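Local coordinates for protein putative carboxylesterase (Lactobacillus plantarum WCFS1, PDB 3BJR) that probably hydrolyses carboxylic esters as a member of the alpha/beta-hydrolase fold, at residues A[25-34]-A[104-112]; A[48-56]-A[72-82]. All coordinates share one frame; numbering follows the deposited sequence.

Interaction 1 of 2, residues A[25-34]-A[104-112]; sequences QKLTATCAQL and DLGRAVNLL
The Arg107 guanidinium, taken in one of its two conformers, has Ala29 O and Thr30 CB over one face; Ala29 O sits 3.6 Å above the plane, offset toward its rim. Thr28 O comes obliquely, 3.4 Å from Arg107 NE but at too poor an angle for a hydrogen bond. The second flat group is the Asp104 carboxylate. Thr30 OG1 donates to Asp104 OD1 at 2.6 Å, reaching it on the syn side but 33° out of the carboxylate plane. The same oxygen forms an intrahelical salt bridge with Arg107 NH1, whose hydrogen bond is weakly directed, while Asp104 OD2 is held by Thr89, so both oxygens of this buried acid have partners. Ala32 CB rests 3.4 Å from Asp104 CG. Thr30 OG1 also accepts from Ala32 N, closing an ST turn; with chi1 at -179° the hydroxyl lies beside the carbonyl carbon of its own residue. One hydroxyl thereby fixes the loop and ties it to the helix.

Farther along the helix, the contact turns apolar. Leu111 CD2 is the meeting point of three side chains: Leu27 CD2 and Leu34 CD2 each touch it at 3.7 Å, and Gln25 CG joins them from the strand end. Leu34 and Leu111 lie side by side, pointing opposite ways, and the CD2 branch of Leu34 continues to Leu112 CD1. Leu27 CD1 instead lies against the helix backbone, 3.7 Å from Asp104 O.

This is a beta hairpin, its connecting loop containing a type II turn from Leu27 to Thr30, packed on a helix. An antiparallel hairpin at the edge of a sheet with strand order 1-2-4-3-5-6-7-8, with a helix across it, is characteristic of the alpha/beta-hydrolase fold.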
# COMPACT_ATOMS: atom_id res chain seq x y z
N GLN A 25 34.25 8.30 0.69
CA GLN A 25 34.44 9.66 0.25
C GLN A 25 33.77 10.63 1.22
O GLN A 25 32.55 10.54 1.42
CB GLN A 25 33.72 9.76 -1.10
CG GLN A 25 33.80 11.07 -1.76
CD GLN A 25 35.07 11.19 -2.50
OE1 GLN A 25 35.21 10.59 -3.57
NE2 GLN A 25 36.02 11.94 -1.94
N LYS A 26 34.53 11.54 1.82
CA LYS A 26 33.96 12.58 2.66
C LYS A 26 33.39 13.63 1.71
O LYS A 26 33.96 13.92 0.70
CB LYS A 26 35.00 13.21 3.59
CG LYS A 26 34.43 14.29 4.56
CD LYS A 26 35.58 15.23 5.08
CE LYS A 26 35.06 16.59 5.65
NZ LYS A 26 34.30 17.44 4.63
N LEU A 27 32.23 14.17 2.01
CA LEU A 27 31.60 15.13 1.14
C LEU A 27 32.14 16.49 1.51
O LEU A 27 32.60 16.70 2.62
CB LEU A 27 30.07 15.01 1.23
CG LEU A 27 29.50 13.68 0.74
CD1 LEU A 27 28.07 13.48 1.18
CD2 LEU A 27 29.65 13.57 -0.80
N THR A 28 32.12 17.41 0.57
CA THR A 28 32.66 18.73 0.77
C THR A 28 31.74 19.60 1.59
O THR A 28 30.53 19.53 1.43
CB THR A 28 32.92 19.41 -0.60
OG1 THR A 28 34.00 18.73 -1.24
CG2 THR A 28 33.29 20.91 -0.44
N ALA A 29 32.34 20.41 2.46
CA ALA A 29 31.66 21.37 3.34
C ALA A 29 30.66 20.72 4.28
O ALA A 29 29.63 21.30 4.61
CB ALA A 29 30.98 22.48 2.50
N THR A 30 30.97 19.50 4.72
CA THR A 30 30.12 18.76 5.60
C THR A 30 30.92 17.65 6.27
O THR A 30 32.01 17.26 5.78
CB THR A 30 28.90 18.16 4.84
OG1 THR A 30 28.08 17.45 5.77
CG2 THR A 30 29.34 17.24 3.67
N CYS A 31 30.43 17.15 7.40
CA CYS A 31 31.07 16.02 8.05
C CYS A 31 30.50 14.74 7.44
O CYS A 31 31.02 13.65 7.65
CB CYS A 31 30.83 16.05 9.55
SG CYS A 31 29.11 15.89 9.94
N ALA A 32 29.43 14.87 6.65
CA ALA A 32 28.81 13.71 6.02
C ALA A 32 29.84 12.96 5.17
O ALA A 32 30.75 13.54 4.57
CB ALA A 32 27.61 14.12 5.21
N GLN A 33 29.64 11.65 5.12
CA GLN A 33 30.48 10.78 4.35
C GLN A 33 29.62 9.86 3.55
O GLN A 33 28.41 9.68 3.81
CB GLN A 33 31.44 10.02 5.24
CG GLN A 33 32.34 10.96 5.99
CD GLN A 33 33.52 10.28 6.57
OE1 GLN A 33 33.42 9.16 7.06
NE2 GLN A 33 34.66 10.95 6.53
N LEU A 34 30.22 9.38 2.48
CA LEU A 34 29.58 8.43 1.59
C LEU A 34 30.42 7.17 1.44
O LEU A 34 31.65 7.23 1.35
CB LEU A 34 29.39 9.11 0.25
CG LEU A 34 28.47 8.62 -0.84
CD1 LEU A 34 27.03 8.62 -0.37
CD2 LEU A 34 28.70 9.54 -2.05
N ASP A 104 23.13 17.31 2.74
CA ASP A 104 24.12 16.22 2.61
C ASP A 104 23.72 15.23 1.50
O ASP A 104 24.57 14.74 0.77
CB ASP A 104 24.28 15.45 3.94
CG ASP A 104 25.00 16.23 5.03
OD1 ASP A 104 25.78 17.15 4.70
OD2 ASP A 104 24.83 15.85 6.22
N LEU A 105 22.44 14.88 1.44
CA LEU A 105 21.93 13.96 0.40
C LEU A 105 22.13 14.60 -0.99
O LEU A 105 22.52 13.92 -1.95
CB LEU A 105 20.47 13.61 0.64
CG LEU A 105 19.74 12.77 -0.41
CD1 LEU A 105 20.59 11.53 -0.77
CD2 LEU A 105 18.31 12.41 0.02
N GLY A 106 21.88 15.90 -1.10
CA GLY A 106 22.12 16.64 -2.34
C GLY A 106 23.60 16.57 -2.76
O GLY A 106 23.94 16.37 -3.94
N ARG A 107 24.48 16.75 -1.79
CA ARG A 107 25.91 16.70 -2.05
C ARG A 107 26.29 15.33 -2.61
O ARG A 107 27.12 15.21 -3.51
CB ARG A 107 26.69 17.00 -0.77
CG ARG A 107 26.45 18.39 -0.19
CD ARG A 107 27.27 18.62 1.06
NE ARG A 107 27.13 19.99 1.58
CZ ARG A 107 26.41 20.37 2.64
NH1 ARG A 107 25.76 19.50 3.40
NH2 ARG A 107 26.41 21.66 2.98
N ALA A 108 25.65 14.30 -2.06
CA ALA A 108 25.87 12.91 -2.47
C ALA A 108 25.38 12.64 -3.89
O ALA A 108 26.08 12.02 -4.68
CB ALA A 108 25.21 11.94 -1.43
N VAL A 109 24.17 13.10 -4.22
CA VAL A 109 23.58 12.94 -5.57
C VAL A 109 24.45 13.67 -6.60
O VAL A 109 24.78 13.13 -7.64
CB VAL A 109 22.08 13.42 -5.62
CG1 VAL A 109 21.53 13.38 -7.09
CG2 VAL A 109 21.24 12.61 -4.66
N ASN A 110 24.83 14.89 -6.29
CA ASN A 110 25.68 15.65 -7.15
C ASN A 110 27.04 14.96 -7.43
O ASN A 110 27.51 14.97 -8.54
CB ASN A 110 25.94 17.02 -6.51
CG ASN A 110 26.70 17.95 -7.40
OD1 ASN A 110 26.44 18.03 -8.59
ND2 ASN A 110 27.58 18.72 -6.82
N LEU A 111 27.66 14.38 -6.42
CA LEU A 111 28.93 13.68 -6.56
C LEU A 111 28.74 12.48 -7.44
O LEU A 111 29.57 12.20 -8.27
CB LEU A 111 29.43 13.21 -5.20
CG LEU A 111 30.82 12.58 -5.09
CD1 LEU A 111 31.87 13.64 -5.23
CD2 LEU A 111 30.96 11.87 -3.76
N LEU A 112 27.66 11.72 -7.24
CA LEU A 112 27.40 10.56 -8.11
C LEU A 112 27.31 10.97 -9.58
O LEU A 112 27.91 10.33 -10.40
CB LEU A 112 26.17 9.76 -7.68
CG LEU A 112 26.40 8.63 -6.69
CD1 LEU A 112 26.93 9.07 -5.30
CD2 LEU A 112 25.15 7.73 -6.64

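Interaction 2 of 2, residues A[48-56]-A[72-82]; sequences TNLPAIIIV and LAMAFAGHGYQ
Ile53 and Tyr81 belong to the tightly packed part of this contact: Ile53 CG1 lies 3.5 Å from Tyr81 CD2 and also reaches Phe76, over one ring face of which Ile53 CD1 is placed. Pro51 CG sits above one face of the Tyr81 ring, 3.9 Å from its centroid in a CH-pi contact, with Phe76 CD1 at the opposite face. The phenol is thus clasped between a proline and a phenylalanine, and its hydroxyl is bonded to Arg283. With an alanine in place of Tyr81, Pro51 and Ile53 would probably face a gap and Arg283 would lose its hydroxyl partner.

Farther along the strand, Ile55 CG1 packs 3.7 Å from Ala73 CA. Chi1 of -58° and chi2 of -70° together bring Ile55 CD1 against Leu72 O and CB. Two backbone bonds bracket Ala52 in parallel-sheet fashion, Gln82 N to Pro51 O and Ile53 N to Gln82 O, both 2.9 Å.

The other end is looser and partly open to solvent. Leu50 meets Gly80 O only at 3.9 Å, through CD2, and the Leu50 and Gln82 side chains cross at about a right angle, Leu50 CD1 lying 3.8 Å from Gln82 OE1. Gln82 itself is buried, its OE1 bonded to the backbone N of His39 and its NE2 to the backbone O of Trp119.

Strand 50-56 and helix 72-77 run nearly antiparallel (164°), as expected within a beta-alpha-beta unit that ends in strand 82-87. Helix 270-281 covers Phe76 and Tyr81 through Leu276, strand 125-131 lies alongside strand 50-56, and helix 100-114 packs on Ala52 and Ile54 from the other sheet face.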
# COMPACT_ATOMS: atom_id res chain seq x y z
N THR A 48 28.52 -0.84 -20.44
CA THR A 48 27.30 -0.14 -20.01
C THR A 48 27.28 0.38 -18.53
O THR A 48 28.16 0.09 -17.71
CB THR A 48 26.04 -0.96 -20.32
OG1 THR A 48 26.00 -2.13 -19.49
CG2 THR A 48 26.01 -1.32 -21.83
N ASN A 49 26.24 1.15 -18.23
CA ASN A 49 26.09 1.87 -17.00
C ASN A 49 24.95 1.29 -16.18
O ASN A 49 23.96 0.85 -16.74
CB ASN A 49 25.78 3.33 -17.36
CG ASN A 49 27.05 4.20 -17.61
OD1 ASN A 49 28.20 3.74 -17.49
ND2 ASN A 49 26.82 5.49 -17.90
N LEU A 50 25.08 1.34 -14.87
CA LEU A 50 24.10 0.76 -13.95
C LEU A 50 23.32 1.78 -13.15
O LEU A 50 23.81 2.85 -12.88
CB LEU A 50 24.81 -0.17 -12.95
CG LEU A 50 25.54 -1.41 -13.48
CD1 LEU A 50 26.17 -2.11 -12.31
CD2 LEU A 50 24.59 -2.33 -14.24
N PRO A 51 22.11 1.42 -12.72
CA PRO A 51 21.38 2.31 -11.81
C PRO A 51 22.11 2.35 -10.48
O PRO A 51 22.90 1.46 -10.19
CB PRO A 51 20.02 1.65 -11.66
CG PRO A 51 20.23 0.21 -12.04
CD PRO A 51 21.38 0.18 -13.00
N ALA A 52 21.90 3.39 -9.71
CA ALA A 52 22.60 3.55 -8.45
C ALA A 52 21.58 3.88 -7.35
O ALA A 52 20.62 4.63 -7.57
CB ALA A 52 23.65 4.64 -8.55
N ILE A 53 21.78 3.27 -6.18
CA ILE A 53 20.96 3.52 -5.00
C ILE A 53 21.81 4.24 -3.95
O ILE A 53 22.96 3.88 -3.76
CB ILE A 53 20.42 2.19 -4.35
CG1 ILE A 53 19.42 1.52 -5.28
CG2 ILE A 53 19.62 2.51 -3.07
CD1 ILE A 53 18.01 2.23 -5.24
N ILE A 54 21.25 5.25 -3.28
CA ILE A 54 21.91 5.90 -2.13
C ILE A 54 21.02 5.64 -0.92
O ILE A 54 19.94 6.21 -0.81
CB ILE A 54 22.09 7.46 -2.23
CG1 ILE A 54 22.79 7.89 -3.56
CG2 ILE A 54 22.83 7.98 -0.93
CD1 ILE A 54 22.60 9.38 -3.93
N ILE A 55 21.46 4.77 -0.03
CA ILE A 55 20.73 4.41 1.19
C ILE A 55 20.89 5.54 2.20
O ILE A 55 22.01 5.95 2.48
CB ILE A 55 21.27 3.09 1.81
CG1 ILE A 55 21.18 1.92 0.82
CG2 ILE A 55 20.60 2.72 3.24
CD1 ILE A 55 19.79 1.44 0.51
N VAL A 56 19.77 6.12 2.65
CA VAL A 56 19.78 7.16 3.70
C VAL A 56 19.20 6.44 4.94
O VAL A 56 17.98 6.19 5.04
CB VAL A 56 19.01 8.41 3.31
CG1 VAL A 56 19.18 9.49 4.39
CG2 VAL A 56 19.48 8.92 1.93
N LEU A 72 21.38 -3.01 3.75
CA LEU A 72 20.39 -2.46 2.81
C LEU A 72 21.06 -2.04 1.49
O LEU A 72 20.45 -2.20 0.45
CB LEU A 72 19.59 -1.31 3.45
CG LEU A 72 18.70 -1.59 4.65
CD1 LEU A 72 18.28 -0.24 5.26
CD2 LEU A 72 17.44 -2.41 4.27
N ALA A 73 22.32 -1.57 1.52
CA ALA A 73 23.04 -1.25 0.29
C ALA A 73 23.25 -2.57 -0.49
O ALA A 73 22.98 -2.63 -1.68
CB ALA A 73 24.38 -0.52 0.57
N MSE A 74 23.62 -3.64 0.21
CA MSE A 74 23.83 -4.96 -0.43
C MSE A 74 22.56 -5.59 -0.99
O MSE A 74 22.60 -6.31 -1.98
CB MSE A 74 24.52 -5.91 0.53
CG MSE A 74 25.95 -5.49 0.90
SE MSE A 74 27.16 -5.27 -0.63
CE MSE A 74 26.74 -7.03 -1.44
N ALA A 75 21.42 -5.31 -0.38
CA ALA A 75 20.16 -5.81 -0.88
C ALA A 75 19.96 -5.37 -2.35
O ALA A 75 19.50 -6.13 -3.20
CB ALA A 75 19.00 -5.35 0.03
N PHE A 76 20.37 -4.14 -2.64
CA PHE A 76 20.25 -3.58 -3.98
C PHE A 76 21.45 -3.93 -4.86
O PHE A 76 21.28 -4.27 -6.02
CB PHE A 76 20.03 -2.08 -3.86
CG PHE A 76 18.64 -1.72 -3.45
CD1 PHE A 76 17.62 -1.68 -4.38
CD2 PHE A 76 18.35 -1.42 -2.13
CE1 PHE A 76 16.33 -1.33 -4.01
CE2 PHE A 76 17.08 -1.12 -1.73
CZ PHE A 76 16.06 -1.02 -2.67
N ALA A 77 22.65 -3.90 -4.29
CA ALA A 77 23.87 -4.22 -4.99
C ALA A 77 23.75 -5.57 -5.66
O ALA A 77 24.12 -5.74 -6.82
CB ALA A 77 25.05 -4.20 -4.03
N GLY A 78 23.14 -6.51 -4.94
CA GLY A 78 22.93 -7.86 -5.41
C GLY A 78 21.94 -8.00 -6.54
O GLY A 78 21.87 -9.07 -7.14
N HIS A 79 21.19 -6.95 -6.83
CA HIS A 79 20.22 -6.95 -7.93
C HIS A 79 20.55 -5.90 -9.01
O HIS A 79 19.65 -5.24 -9.54
CB HIS A 79 18.80 -6.72 -7.40
CG HIS A 79 18.31 -7.81 -6.50
ND1 HIS A 79 18.51 -7.79 -5.13
CD2 HIS A 79 17.66 -8.96 -6.77
CE1 HIS A 79 18.01 -8.90 -4.60
NE2 HIS A 79 17.49 -9.62 -5.58
N GLY A 80 21.84 -5.72 -9.28
CA GLY A 80 22.31 -4.86 -10.37
C GLY A 80 22.42 -3.38 -10.16
O GLY A 80 22.31 -2.63 -11.11
N TYR A 81 22.62 -2.94 -8.93
CA TYR A 81 22.75 -1.55 -8.63
C TYR A 81 24.12 -1.26 -8.11
O TYR A 81 24.73 -2.12 -7.51
CB TYR A 81 21.73 -1.12 -7.55
CG TYR A 81 20.32 -1.08 -8.06
CD1 TYR A 81 19.57 -2.24 -8.18
CD2 TYR A 81 19.73 0.11 -8.44
CE1 TYR A 81 18.27 -2.20 -8.67
CE2 TYR A 81 18.45 0.15 -8.93
CZ TYR A 81 17.73 -1.03 -9.05
OH TYR A 81 16.43 -1.03 -9.53
N GLN A 82 24.63 -0.07 -8.41
CA GLN A 82 25.80 0.42 -7.70
C GLN A 82 25.13 0.92 -6.43
O GLN A 82 24.11 1.60 -6.49
CB GLN A 82 26.50 1.55 -8.46
CG GLN A 82 27.06 1.21 -9.88
CD GLN A 82 28.19 0.21 -9.91
OE1 GLN A 82 28.10 -0.83 -9.30
NE2 GLN A 82 29.25 0.51 -10.66

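In the fold
From the N terminus, the chain enters the sheet through the hairpin of strands 21-26 and 33-38, then passes through strand 50-56, helix 66-77 and strand 82-87 before reaching helix 100-114. Interaction 2 closes the short loop within that beta-alpha-beta unit. Interaction 1 closes a much longer one, bringing residues 104-112 back to the hairpin, and the shorter closure falls wholly within it; the two do not cross. Their centres are about 17 Å apart, yet they touch: Val109 CG2 lies 3.6 Å from Ile54 CD1, and Leu112 packs on Ala52. Strand 50-56 is thereby flanked by helix 66-77 on one face and helix 100-114 on the other.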